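Local coordinates for protein leucine aminopeptidase A1, chloroplastic (Solanum lycopersicum, PDB 5D8N) that removes N-terminal amino acids, preferably leucine, from peptides as a magnesium-dependent homohexameric aminopeptidase of family M17, and also has chaperone activity, at residues N54-D59 against P67-L72; S154-A159 against E200-Y205; E255-K258 against A264-A267; A336-E341 against T521-V526; Y398-G403 against Q489-K494. The protein carries 1 engineered substitution. All coordinates share one frame; numbering follows the deposited sequence. Where two conformers were deposited one is given.

From the N terminus the contacts come as three separate closures followed by one long loop that holds another. Contact 1 folds the loop after strand 46-52 against helix 67-75, with seven residues between its segments, at the edge of the N-terminal domain. Contact 2 spans forty residues and joins helix 152-170 to the long helix 197-221. Contact 3 folds two short helices, 254-259 and 263-269, against each other. Contact 4 brings helix 327-342 to the C-terminal helix 519-527 across 179 residues, and contact 5 lies wholly within that span. No contacts cross; contacts 2 and 4 touch, the others do not.

Contact 1: residues N54-D59 against P67-L72; sequences NDMARD and PLLQQL
The peptide group that joins Asp55 to Met56 is the flat group of this contact, and Leu69 CD1 approaches its carbonyl end, beyond Asp55 O and off to one side of the peptide plane, 3.7 Å from that oxygen. The setting is a strand-loop-helix connection in the N-terminal domain, whose family belongs to the macro-domain clan: residues 54-56 form a short 3-10 turn after strand 46-52, and the helix that follows begins with residues 67-72. The other flat group, the carboxylate of Asp55, is spent on other partners. Its OD1 bonds to Ser146 OG and its OD2 to the backbone N of Thr52, which ties the 3-10 turn back to the end of its own strand. Ala57 N bonds to Asn54 O at 3.2 Å and closes the turn. Met56 starts away from the helix, but its chain bends back at chi2 (-56°), and this bend brings the sulfur round to Leu69. The two side chains cross at about a right angle, so that they meet at a single point and do not lie alongside each other. Phe64 touches both of them, while Phe89 and Ala51 also pack on Met56, and the small meeting surface is thereby buried. Leu69 is anchored through its own backbone, since its N bonds to OD1 of Asn66, the residue just before the helix. One methyl serves both neighbours: besides Asp55 O, Leu69 CD1 touches Met56 SD at 3.6 Å.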
# COMPACT_ATOMS: atom_id res chain seq x y z
N ASN A 54 -50.12 -11.18 7.00
CA ASN A 54 -51.54 -11.46 6.87
C ASN A 54 -52.20 -11.82 8.20
O ASN A 54 -53.36 -11.47 8.43
CB ASN A 54 -51.77 -12.58 5.85
CG ASN A 54 -51.50 -12.16 4.41
OD1 ASN A 54 -51.36 -10.98 4.07
ND2 ASN A 54 -51.45 -13.16 3.53
N ASP A 55 -51.48 -12.55 9.05
CA ASP A 55 -51.97 -12.87 10.41
C ASP A 55 -52.28 -11.63 11.25
O ASP A 55 -53.03 -11.72 12.22
CB ASP A 55 -50.93 -13.67 11.19
CG ASP A 55 -50.67 -15.05 10.62
OD1 ASP A 55 -51.56 -15.60 9.93
OD2 ASP A 55 -49.60 -15.62 10.94
N MET A 56 -51.67 -10.49 10.91
CA MET A 56 -51.86 -9.24 11.67
C MET A 56 -52.97 -8.32 11.14
O MET A 56 -53.14 -7.19 11.60
CB MET A 56 -50.55 -8.46 11.72
CG MET A 56 -49.42 -9.22 12.39
SD MET A 56 -49.82 -9.74 14.07
CE MET A 56 -50.15 -8.14 14.81
N ALA A 57 -53.77 -8.81 10.20
CA ALA A 57 -54.82 -7.97 9.63
C ALA A 57 -55.83 -7.55 10.70
O ALA A 57 -56.18 -8.33 11.58
CB ALA A 57 -55.53 -8.69 8.50
N ARG A 58 -56.32 -6.32 10.58
CA ARG A 58 -57.34 -5.84 11.50
C ARG A 58 -58.65 -5.55 10.80
O ARG A 58 -58.69 -5.39 9.58
CB ARG A 58 -56.83 -4.59 12.21
CG ARG A 58 -55.57 -4.85 13.02
CD ARG A 58 -55.05 -3.55 13.61
NE ARG A 58 -53.88 -3.75 14.46
CZ ARG A 58 -53.81 -3.35 15.73
NH1 ARG A 58 -54.87 -2.82 16.34
NH2 ARG A 58 -52.66 -3.44 16.39
N ASP A 59 -59.74 -5.55 11.57
CA ASP A 59 -61.06 -5.22 11.04
C ASP A 59 -61.36 -3.71 11.11
O ASP A 59 -60.45 -2.92 11.41
CB ASP A 59 -62.14 -6.07 11.73
CG ASP A 59 -62.27 -5.79 13.22
OD1 ASP A 59 -61.79 -4.73 13.71
OD2 ASP A 59 -62.89 -6.65 13.88
N PRO A 67 -57.93 -15.40 14.90
CA PRO A 67 -58.63 -15.90 16.09
C PRO A 67 -57.76 -15.99 17.35
O PRO A 67 -58.21 -15.60 18.42
CB PRO A 67 -59.09 -17.30 15.65
CG PRO A 67 -59.15 -17.24 14.16
CD PRO A 67 -58.06 -16.29 13.74
N LEU A 68 -56.56 -16.56 17.24
CA LEU A 68 -55.67 -16.68 18.38
C LEU A 68 -55.26 -15.30 18.93
O LEU A 68 -55.40 -15.02 20.12
CB LEU A 68 -54.43 -17.47 18.00
CG LEU A 68 -53.40 -17.49 19.13
CD1 LEU A 68 -54.00 -18.14 20.36
CD2 LEU A 68 -52.13 -18.19 18.68
N LEU A 69 -54.86 -14.39 18.05
CA LEU A 69 -54.49 -13.05 18.50
C LEU A 69 -55.69 -12.26 19.04
O LEU A 69 -55.58 -11.57 20.06
CB LEU A 69 -53.80 -12.27 17.38
CG LEU A 69 -52.47 -12.86 16.93
CD1 LEU A 69 -51.92 -12.06 15.76
CD2 LEU A 69 -51.48 -12.85 18.08
N GLN A 70 -56.83 -12.40 18.39
CA GLN A 70 -58.06 -11.76 18.89
C GLN A 70 -58.38 -12.21 20.32
O GLN A 70 -58.75 -11.40 21.18
CB GLN A 70 -59.23 -12.06 17.96
CG GLN A 70 -60.50 -11.27 18.29
CD GLN A 70 -61.51 -12.10 19.04
OE1 GLN A 70 -61.73 -13.26 18.70
NE2 GLN A 70 -62.11 -11.51 20.08
N GLN A 71 -58.25 -13.50 20.59
CA GLN A 71 -58.56 -14.01 21.93
C GLN A 71 -57.54 -13.56 22.98
O GLN A 71 -57.90 -13.23 24.11
CB GLN A 71 -58.60 -15.53 21.89
CG GLN A 71 -59.21 -16.13 23.15
CD GLN A 71 -59.63 -17.58 22.97
OE1 GLN A 71 -59.34 -18.21 21.95
NE2 GLN A 71 -60.25 -18.13 24.01
N LEU A 72 -56.26 -13.63 22.66
CA LEU A 72 -55.25 -13.16 23.60
C LEU A 72 -55.44 -11.67 23.92
O LEU A 72 -55.41 -11.26 25.08
CB LEU A 72 -53.86 -13.39 23.02
CG LEU A 72 -53.46 -14.86 22.93
CD1 LEU A 72 -52.19 -15.01 22.11
CD2 LEU A 72 -53.26 -15.43 24.33

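Contact 2: residues S154-A159 against E200-Y205; sequences SKINSA and ERKIKY
Ser154 O is gripped twice within the turn of helix that presents Ile156 and Asn157 to Lys202. It accepts from Ser158 N at 2.9 Å and from Ser158 OG at 3.1 Å, the two donors reaching it from opposite faces of its carbonyl plane. Between the two helical segments there is no hydrogen bond, and the close contacts all fall on the aliphatic chain of Lys202. Its root is pressed by the branch methyl of Ile156: CG2 of Ile156 comes to 3.5 Å from Lys202 CB, tighter than ordinary carbon contact, with the side chains at about a right angle. Lys202 sets off with CG on the far side from its backbone N (chi1 -164°) and then bends at chi2, 76°, a kink that takes the rest of the chain past Asn157. There Asn157 OD1 stands 3.4 Å from Lys202 CE but 3.9 Å from Lys202 NZ, so the amide oxygen rests on the methylene beside the charge, a position the ammonium group probably makes mildly attractive. Alongside, helix 152-170 packs on the start of helix 197-221, where Ile156 and Ala159 touch Ile199. Helix 197-221 in turn leans through Ile203 on strand 31-35, the outermost strand of the N-terminal sheet, and Tyr205 OH probably hydrogen-bonds to Glu524 of helix 519-527.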
# COMPACT_ATOMS: atom_id res chain seq x y z
N SER A 154 -46.07 -30.79 7.31
CA SER A 154 -45.46 -29.46 7.32
C SER A 154 -45.39 -28.92 8.74
O SER A 154 -44.47 -28.19 9.11
CB SER A 154 -46.23 -28.49 6.44
OG SER A 154 -47.41 -28.06 7.10
N LYS A 155 -46.40 -29.23 9.54
CA LYS A 155 -46.41 -28.76 10.90
C LYS A 155 -45.29 -29.40 11.72
O LYS A 155 -44.69 -28.76 12.57
CB LYS A 155 -47.73 -29.10 11.57
CG LYS A 155 -48.92 -28.34 11.04
CD LYS A 155 -50.04 -28.61 12.03
CE LYS A 155 -51.37 -28.84 11.35
NZ LYS A 155 -52.38 -28.99 12.44
N ILE A 156 -45.10 -30.70 11.53
CA ILE A 156 -44.01 -31.41 12.16
C ILE A 156 -42.69 -30.73 11.81
O ILE A 156 -41.85 -30.55 12.69
CB ILE A 156 -44.02 -32.90 11.78
CG1 ILE A 156 -45.13 -33.62 12.57
CG2 ILE A 156 -42.68 -33.56 12.07
CD1 ILE A 156 -45.44 -35.01 12.06
N ASN A 157 -42.50 -30.40 10.53
CA ASN A 157 -41.25 -29.81 10.07
C ASN A 157 -41.06 -28.40 10.62
O ASN A 157 -39.96 -28.04 11.00
CB ASN A 157 -41.21 -29.77 8.54
CG ASN A 157 -41.06 -31.15 7.91
OD1 ASN A 157 -40.65 -32.11 8.56
ND2 ASN A 157 -41.33 -31.22 6.61
N SER A 158 -42.15 -27.66 10.77
CA SER A 158 -42.09 -26.36 11.43
C SER A 158 -41.71 -26.49 12.91
O SER A 158 -40.90 -25.74 13.41
CB SER A 158 -43.41 -25.59 11.32
OG SER A 158 -43.63 -25.28 9.97
N ALA A 159 -42.23 -27.51 13.57
CA ALA A 159 -41.95 -27.69 14.98
C ALA A 159 -40.47 -27.97 15.16
O ALA A 159 -39.86 -27.45 16.09
CB ALA A 159 -42.78 -28.84 15.55
N GLU A 200 -42.39 -35.97 17.92
CA GLU A 200 -41.31 -36.15 18.88
C GLU A 200 -40.03 -36.72 18.28
O GLU A 200 -38.93 -36.28 18.65
CB GLU A 200 -41.75 -36.97 20.09
CG GLU A 200 -42.81 -36.29 20.94
CD GLU A 200 -42.38 -34.96 21.57
OE1 GLU A 200 -41.18 -34.75 21.86
OE2 GLU A 200 -43.30 -34.24 22.03
N ARG A 201 -40.16 -37.64 17.33
CA ARG A 201 -39.00 -38.15 16.58
C ARG A 201 -38.32 -37.02 15.81
O ARG A 201 -37.09 -36.98 15.69
CB ARG A 201 -39.36 -39.29 15.62
CG ARG A 201 -39.56 -40.63 16.32
CD ARG A 201 -39.60 -41.82 15.35
NE ARG A 201 -40.74 -41.77 14.43
CZ ARG A 201 -41.96 -42.22 14.71
NH1 ARG A 201 -42.23 -42.71 15.92
NH2 ARG A 201 -42.93 -42.10 13.82
N LYS A 202 -39.11 -36.15 15.21
CA LYS A 202 -38.56 -35.10 14.39
C LYS A 202 -37.84 -34.06 15.26
O LYS A 202 -36.78 -33.55 14.89
CB LYS A 202 -39.67 -34.43 13.59
CG LYS A 202 -39.15 -33.58 12.44
CD LYS A 202 -38.70 -34.41 11.24
CE LYS A 202 -37.98 -33.52 10.22
NZ LYS A 202 -37.48 -34.27 9.04
N ILE A 203 -38.40 -33.78 16.42
CA ILE A 203 -37.78 -32.88 17.37
C ILE A 203 -36.46 -33.47 17.82
O ILE A 203 -35.48 -32.74 17.96
CB ILE A 203 -38.71 -32.57 18.56
CG1 ILE A 203 -39.86 -31.66 18.10
CG2 ILE A 203 -37.96 -31.92 19.72
CD1 ILE A 203 -40.99 -31.58 19.11
N LYS A 204 -36.44 -34.77 18.08
CA LYS A 204 -35.25 -35.45 18.54
C LYS A 204 -34.15 -35.37 17.46
O LYS A 204 -32.95 -35.22 17.77
CB LYS A 204 -35.60 -36.90 18.87
CG LYS A 204 -34.68 -37.56 19.86
CD LYS A 204 -34.87 -37.08 21.29
CE LYS A 204 -34.44 -38.17 22.27
NZ LYS A 204 -33.09 -38.75 22.01
N TYR A 205 -34.54 -35.60 16.21
CA TYR A 205 -33.62 -35.48 15.09
C TYR A 205 -32.99 -34.09 15.12
O TYR A 205 -31.77 -33.98 15.02
CB TYR A 205 -34.35 -35.71 13.75
CG TYR A 205 -33.60 -35.27 12.50
CD1 TYR A 205 -32.56 -36.02 11.96
CD2 TYR A 205 -34.02 -34.17 11.78
CE1 TYR A 205 -31.86 -35.59 10.84
CE2 TYR A 205 -33.38 -33.78 10.62
CZ TYR A 205 -32.27 -34.47 10.18
OH TYR A 205 -31.63 -34.06 9.02

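Contact 3: residues E255-K258 against A264-A267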
# COMPACT_ATOMS: atom_id res chain seq x y z
N GLU A 255 4.49 -39.93 11.33
CA GLU A 255 5.30 -41.03 10.79
C GLU A 255 4.45 -41.97 9.96
O GLU A 255 4.85 -42.38 8.87
CB GLU A 255 5.98 -41.86 11.91
CG GLU A 255 7.36 -41.36 12.32
CD GLU A 255 8.36 -41.22 11.16
OE1 GLU A 255 8.77 -42.23 10.54
OE2 GLU A 255 8.78 -40.08 10.86
N GLN A 256 3.24 -42.23 10.42
CA GLN A 256 2.30 -42.99 9.60
C GLN A 256 1.90 -42.27 8.30
O GLN A 256 1.73 -42.89 7.25
CB GLN A 256 1.07 -43.34 10.42
CG GLN A 256 1.35 -44.31 11.57
CD GLN A 256 0.15 -44.45 12.49
OE1 GLN A 256 -0.17 -43.55 13.27
NE2 GLN A 256 -0.60 -45.52 12.30
N CYS A 257 1.75 -40.95 8.35
CA CYS A 257 1.38 -40.22 7.14
C CYS A 257 2.58 -40.18 6.19
O CYS A 257 2.43 -40.17 4.95
CB CYS A 257 0.95 -38.80 7.51
SG CYS A 257 -0.62 -38.79 8.41
N LYS A 258 3.77 -40.25 6.76
CA LYS A 258 4.97 -40.26 5.94
C LYS A 258 5.07 -41.57 5.20
O LYS A 258 5.38 -41.58 4.03
CB LYS A 258 6.20 -40.05 6.81
CG LYS A 258 7.53 -40.00 6.06
CD LYS A 258 8.59 -39.50 7.03
CE LYS A 258 9.97 -39.47 6.39
NZ LYS A 258 10.96 -38.97 7.38
N ALA A 264 2.57 -33.36 0.78
CA ALA A 264 1.98 -32.03 0.77
C ALA A 264 1.48 -31.62 2.15
O ALA A 264 1.82 -30.54 2.66
CB ALA A 264 0.89 -31.94 -0.28
N TYR A 265 0.78 -32.52 2.82
CA TYR A 265 0.33 -32.30 4.18
C TYR A 265 1.51 -32.12 5.14
O TYR A 265 1.55 -31.17 5.93
CB TYR A 265 -0.58 -33.46 4.60
CG TYR A 265 -0.88 -33.62 6.09
CD1 TYR A 265 -1.36 -32.58 6.86
CD2 TYR A 265 -0.82 -34.87 6.69
CE1 TYR A 265 -1.79 -32.75 8.18
CE2 TYR A 265 -1.20 -35.06 8.02
CZ TYR A 265 -1.68 -34.00 8.76
OH TYR A 265 -2.13 -34.25 10.05
N LEU A 266 2.49 -33.01 5.04
CA LEU A 266 3.60 -32.98 5.98
C LEU A 266 4.48 -31.77 5.79
O LEU A 266 5.00 -31.22 6.75
CB LEU A 266 4.41 -34.27 5.90
CG LEU A 266 3.66 -35.50 6.43
CD1 LEU A 266 4.42 -36.79 6.15
CD2 LEU A 266 3.47 -35.39 7.92
N ALA A 267 4.57 -31.27 4.57
CA ALA A 267 5.32 -30.03 4.36
C ALA A 267 4.67 -28.83 5.07
O ALA A 267 5.35 -28.00 5.65
CB ALA A 267 5.44 -29.74 2.87
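Cys257 and Tyr265 meet sulfur to ring edge: SG of Cys257 lies in the plane of the phenol, 3.8 Å from Tyr265 CE2, and the line from SG to the ring centroid is 89° from the ring normal. This is a sulfur-aromatic contact of the edge kind, between two short consecutive helices, 254-259 and 263-269, folded against each other in the catalytic domain. The ring is turned to this position with its CG opposite the backbone N (chi1 165°). The Tyr265 side chain is about 9 Å from those of the magnesium ligands Lys300 and Glu387. Leu266 points at the first helix too, but addresses backbone: its methyl CD1 sits 3.5 Å from Lys258 CA and 3.9 Å from Cys257 C. Beyond CB, which is 3.8 Å from Leu266 CD1, Lys258 runs out extended toward a neighbouring subunit, where NZ makes a weak hydrogen bond to Gly14 O. Chemically, the two helices are joined by dispersion and by a polarisable sulfur that probably gains from facing the slightly positive C-H rim. With no hydrogen bond between the segments, polar anchoring of Tyr265 comes from Ala355 O of strand 347-358, through OH, and from Asp394 of helix 388-401, through its backbone N.

Contact 4: residues A336-E341 against T521-V526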
# COMPACT_ATOMS: atom_id res chain seq x y z
N ALA A 336 -20.43 -35.85 12.26
CA ALA A 336 -20.20 -37.16 12.85
C ALA A 336 -20.97 -37.30 14.15
O ALA A 336 -21.55 -38.33 14.43
CB ALA A 336 -18.73 -37.40 13.11
N LYS A 337 -20.89 -36.26 14.97
CA LYS A 337 -21.62 -36.19 16.21
C LYS A 337 -23.12 -36.37 16.02
O LYS A 337 -23.77 -37.15 16.71
CB LYS A 337 -21.28 -34.87 16.91
CG LYS A 337 -22.10 -34.55 18.15
CD LYS A 337 -21.73 -35.42 19.31
CE LYS A 337 -22.44 -34.95 20.57
NZ LYS A 337 -22.31 -36.02 21.62
N ALA A 338 -23.68 -35.67 15.03
CA ALA A 338 -25.08 -35.85 14.71
C ALA A 338 -25.39 -37.29 14.26
O ALA A 338 -26.34 -37.91 14.73
CB ALA A 338 -25.51 -34.84 13.65
N LEU A 339 -24.60 -37.79 13.32
CA LEU A 339 -24.90 -39.07 12.71
C LEU A 339 -24.72 -40.20 13.70
O LEU A 339 -25.39 -41.22 13.63
CB LEU A 339 -24.03 -39.25 11.48
CG LEU A 339 -24.45 -38.31 10.32
CD1 LEU A 339 -23.40 -38.32 9.22
CD2 LEU A 339 -25.80 -38.71 9.74
N GLY A 340 -23.83 -40.01 14.66
CA GLY A 340 -23.66 -41.02 15.69
C GLY A 340 -24.94 -41.27 16.47
O GLY A 340 -25.24 -42.44 16.77
N GLU A 341 -25.71 -40.21 16.72
CA GLU A 341 -27.00 -40.32 17.35
C GLU A 341 -28.07 -40.83 16.39
O GLU A 341 -28.96 -41.56 16.79
CB GLU A 341 -27.48 -38.97 17.91
CG GLU A 341 -26.61 -38.42 19.03
CD GLU A 341 -27.03 -38.93 20.40
OE1 GLU A 341 -27.84 -39.88 20.48
OE2 GLU A 341 -26.38 -38.51 21.37
N THR A 521 -26.47 -29.31 6.57
CA THR A 521 -26.51 -29.69 5.16
C THR A 521 -25.85 -31.07 4.94
O THR A 521 -26.38 -31.92 4.21
CB THR A 521 -25.86 -28.62 4.27
OG1 THR A 521 -26.58 -27.38 4.41
CG2 THR A 521 -25.86 -29.02 2.82
N LEU A 522 -24.70 -31.29 5.56
CA LEU A 522 -24.04 -32.57 5.42
C LEU A 522 -24.89 -33.73 5.94
O LEU A 522 -24.93 -34.82 5.35
CB LEU A 522 -22.68 -32.58 6.11
CG LEU A 522 -21.63 -31.62 5.51
CD1 LEU A 522 -20.34 -31.68 6.31
CD2 LEU A 522 -21.39 -31.82 4.04
N VAL A 523 -25.52 -33.52 7.09
CA VAL A 523 -26.39 -34.54 7.65
C VAL A 523 -27.52 -34.84 6.67
O VAL A 523 -27.83 -36.03 6.43
CB VAL A 523 -26.94 -34.15 9.03
CG1 VAL A 523 -28.07 -35.08 9.46
CG2 VAL A 523 -25.81 -34.15 10.05
N GLU A 524 -28.18 -33.80 6.17
CA GLU A 524 -29.26 -34.01 5.21
C GLU A 524 -28.74 -34.77 4.01
O GLU A 524 -29.43 -35.63 3.46
CB GLU A 524 -29.90 -32.70 4.75
CG GLU A 524 -30.81 -32.07 5.79
CD GLU A 524 -32.08 -32.88 6.09
OE1 GLU A 524 -32.55 -33.62 5.20
OE2 GLU A 524 -32.66 -32.65 7.17
N TRP A 525 -27.55 -34.41 3.53
CA TRP A 525 -27.03 -35.06 2.34
C TRP A 525 -26.79 -36.55 2.59
O TRP A 525 -27.07 -37.40 1.75
CB TRP A 525 -25.72 -34.39 1.90
CG TRP A 525 -25.06 -35.06 0.73
CD1 TRP A 525 -25.49 -35.05 -0.57
CD2 TRP A 525 -23.90 -35.89 0.76
NE1 TRP A 525 -24.58 -35.69 -1.37
CE2 TRP A 525 -23.63 -36.26 -0.57
CE3 TRP A 525 -22.98 -36.23 1.76
CZ2 TRP A 525 -22.49 -36.98 -0.93
CZ3 TRP A 525 -21.86 -36.98 1.41
CH2 TRP A 525 -21.61 -37.31 0.07
N VAL A 526 -26.16 -36.89 3.71
CA VAL A 526 -25.94 -38.29 4.07
C VAL A 526 -27.25 -39.07 4.13
O VAL A 526 -27.35 -40.17 3.59
CB VAL A 526 -25.19 -38.43 5.42
CG1 VAL A 526 -25.19 -39.86 5.93
CG2 VAL A 526 -23.76 -37.95 5.24
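Leu339 reaches from helix 327-342 straight at Val526 of the C-terminal helix. Its CB already points to the partner helix, and CG, opposite the carbonyl carbon at chi1 -71°, carries the branch onward, though the touching is left to the two methyls. CD1 meets both prongs of Val526, at 4.0 Å from its CG2 and at the same distance from its CG1. CD2 turns to the other side of the branch, where it too finds Val526 CG1, and at 4.3 Å also Val523 CG1. Leucine and valine thus approach tip to tip, with Val523 flanking the meeting point. One residue earlier, Ala338 offers only a CB, yet it makes the closest side-chain pair of the contact: Ala338 CB to Val523 CG2, 3.7 Å. Val523 divides its prongs accordingly, CG2 to the alanine and CG1 to the leucine. The N-to-C directions of the short helical segments diverge by 43°, with axes 9.9 Å from each other at closest approach. Strand 347-358 of the central sheet of the catalytic domain underlies both: Leu339 rests on its Phe351, and Val526 on Val347 and Val349. Every touching residue is buried and no polar atom joins the segments, so the pairing of these two helices over the sheet rests on hydrophobic burial and the fit of methyl groups.

Contact 5: residues Y398-G403 against Q489-K494; sequences YACNQG and QFVDEK
Just before Cys400 meets Val491 and Asp492, the helix turns Tyr398 the other way, its ring edge-to-face with both Phe279 and His281, and packs Ala399 on Ile407 and Ile352. Cys400 itself carries the contact. Its sulfur lies opposite the carbonyl carbon (chi1 -67°), which directs it to the loop, and there SG accepts a hydrogen bond from Asp492 N at 3.5 Å, nearly straight at 161°. The same sulfur also packs on Asp492 CB at 3.8 Å and on Val491 CG1 at 4.2 Å, so it is both acceptor and apolar filler. Asn401 adds a looser link through water: one molecule stands 3.1 Å from Asn401 OD1 and equally far from Asp492 OD2, although more acceptors surround it than it has protons. At Gly403 the chain leaves helical geometry with positive phi, after Gly403 N bonds to Cys400 O at 3.0 Å. Across from this helix end, Asp492 organises its own loop in an Asx turn, OD1 taking Lys494 N at 3.2 Å, while Lys494 NZ forms a salt bridge with OD2. The contact therefore fastens the C-terminal end of helix 388-401 to the loop that follows helix 479-488. Soon after, the two segments lead into strands 406-411 and 496-501, parallel neighbours in the sheet of the catalytic domain, and Val491 leans back on Leu396 of the helix.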
# COMPACT_ATOMS: atom_id res chain seq x y z
N TYR A 398 -6.45 -39.78 0.28
CA TYR A 398 -6.77 -40.78 1.30
C TYR A 398 -8.24 -41.18 1.23
O TYR A 398 -8.59 -42.35 1.28
CB TYR A 398 -6.48 -40.20 2.68
CG TYR A 398 -6.66 -41.18 3.82
CD1 TYR A 398 -7.87 -41.32 4.45
CD2 TYR A 398 -5.62 -41.99 4.22
CE1 TYR A 398 -8.05 -42.23 5.47
CE2 TYR A 398 -5.76 -42.87 5.29
CZ TYR A 398 -6.99 -43.01 5.89
OH TYR A 398 -7.12 -43.83 6.98
N ALA A 399 -9.11 -40.19 1.08
CA ALA A 399 -10.53 -40.49 0.95
C ALA A 399 -10.78 -41.41 -0.25
O ALA A 399 -11.57 -42.37 -0.16
CB ALA A 399 -11.35 -39.21 0.82
N CYS A 400 -10.20 -41.07 -1.39
CA CYS A 400 -10.40 -41.91 -2.56
C CYS A 400 -9.88 -43.34 -2.31
O CYS A 400 -10.47 -44.29 -2.78
CB CYS A 400 -9.74 -41.32 -3.81
SG CYS A 400 -10.51 -39.78 -4.37
N ASN A 401 -8.82 -43.47 -1.53
CA ASN A 401 -8.24 -44.77 -1.24
C ASN A 401 -9.04 -45.60 -0.25
O ASN A 401 -8.80 -46.79 -0.15
CB ASN A 401 -6.81 -44.65 -0.71
CG ASN A 401 -5.83 -44.27 -1.80
OD1 ASN A 401 -6.13 -44.43 -2.97
ND2 ASN A 401 -4.70 -43.71 -1.42
N GLN A 402 -10.06 -45.01 0.35
CA GLN A 402 -10.99 -45.79 1.16
C GLN A 402 -12.08 -46.45 0.29
O GLN A 402 -12.97 -47.13 0.79
CB GLN A 402 -11.63 -44.91 2.23
CG GLN A 402 -10.66 -44.21 3.16
CD GLN A 402 -9.48 -45.09 3.55
OE1 GLN A 402 -8.32 -44.88 3.12
NE2 GLN A 402 -9.77 -46.05 4.43
N GLY A 403 -12.06 -46.19 -1.01
CA GLY A 403 -13.04 -46.80 -1.90
C GLY A 403 -14.43 -46.20 -1.80
O GLY A 403 -15.41 -46.85 -2.16
N GLN A 489 -7.07 -32.17 -8.97
CA GLN A 489 -5.90 -32.91 -9.38
C GLN A 489 -5.66 -34.09 -8.44
O GLN A 489 -4.80 -34.92 -8.69
CB GLN A 489 -4.66 -32.02 -9.38
CG GLN A 489 -4.63 -30.96 -10.48
CD GLN A 489 -4.31 -31.54 -11.83
OE1 GLN A 489 -3.45 -32.41 -11.97
NE2 GLN A 489 -5.09 -31.15 -12.81
N PHE A 490 -6.32 -34.09 -7.29
CA PHE A 490 -6.04 -35.07 -6.26
C PHE A 490 -7.22 -35.99 -5.99
O PHE A 490 -7.26 -36.70 -4.97
CB PHE A 490 -5.56 -34.35 -5.01
CG PHE A 490 -4.39 -33.47 -5.27
CD1 PHE A 490 -3.12 -34.01 -5.42
CD2 PHE A 490 -4.57 -32.12 -5.53
CE1 PHE A 490 -2.07 -33.22 -5.84
CE2 PHE A 490 -3.49 -31.31 -5.86
CZ PHE A 490 -2.25 -31.87 -6.06
N VAL A 491 -8.18 -35.95 -6.90
CA VAL A 491 -9.39 -36.72 -6.78
C VAL A 491 -9.46 -37.68 -7.97
O VAL A 491 -9.42 -37.31 -9.14
CB VAL A 491 -10.65 -35.83 -6.78
CG1 VAL A 491 -11.91 -36.67 -6.78
CG2 VAL A 491 -10.65 -34.91 -5.57
N ASP A 492 -9.66 -38.94 -7.63
CA ASP A 492 -9.87 -39.99 -8.61
C ASP A 492 -11.10 -39.65 -9.43
O ASP A 492 -12.19 -39.44 -8.90
CB ASP A 492 -10.12 -41.26 -7.81
CG ASP A 492 -10.01 -42.51 -8.63
OD1 ASP A 492 -10.41 -42.51 -9.81
OD2 ASP A 492 -9.54 -43.49 -8.00
N GLU A 493 -10.95 -39.72 -10.74
CA GLU A 493 -12.02 -39.34 -11.65
C GLU A 493 -13.29 -40.19 -11.53
O GLU A 493 -14.38 -39.72 -11.82
CB GLU A 493 -11.47 -39.40 -13.08
CG GLU A 493 -12.44 -39.02 -14.19
CD GLU A 493 -11.74 -38.27 -15.33
OE1 GLU A 493 -10.79 -38.84 -15.91
OE2 GLU A 493 -12.14 -37.13 -15.66
N LYS A 494 -13.15 -41.43 -11.10
CA LYS A 494 -14.33 -42.26 -10.94
C LYS A 494 -15.11 -41.93 -9.66
O LYS A 494 -16.16 -42.51 -9.40
CB LYS A 494 -13.95 -43.75 -10.99
CG LYS A 494 -13.47 -44.32 -9.66
CD LYS A 494 -12.20 -45.16 -9.83
CE LYS A 494 -11.99 -46.21 -8.74
NZ LYS A 494 -11.91 -45.58 -7.38
O HOH W 1 -8.18 -44.23 -5.31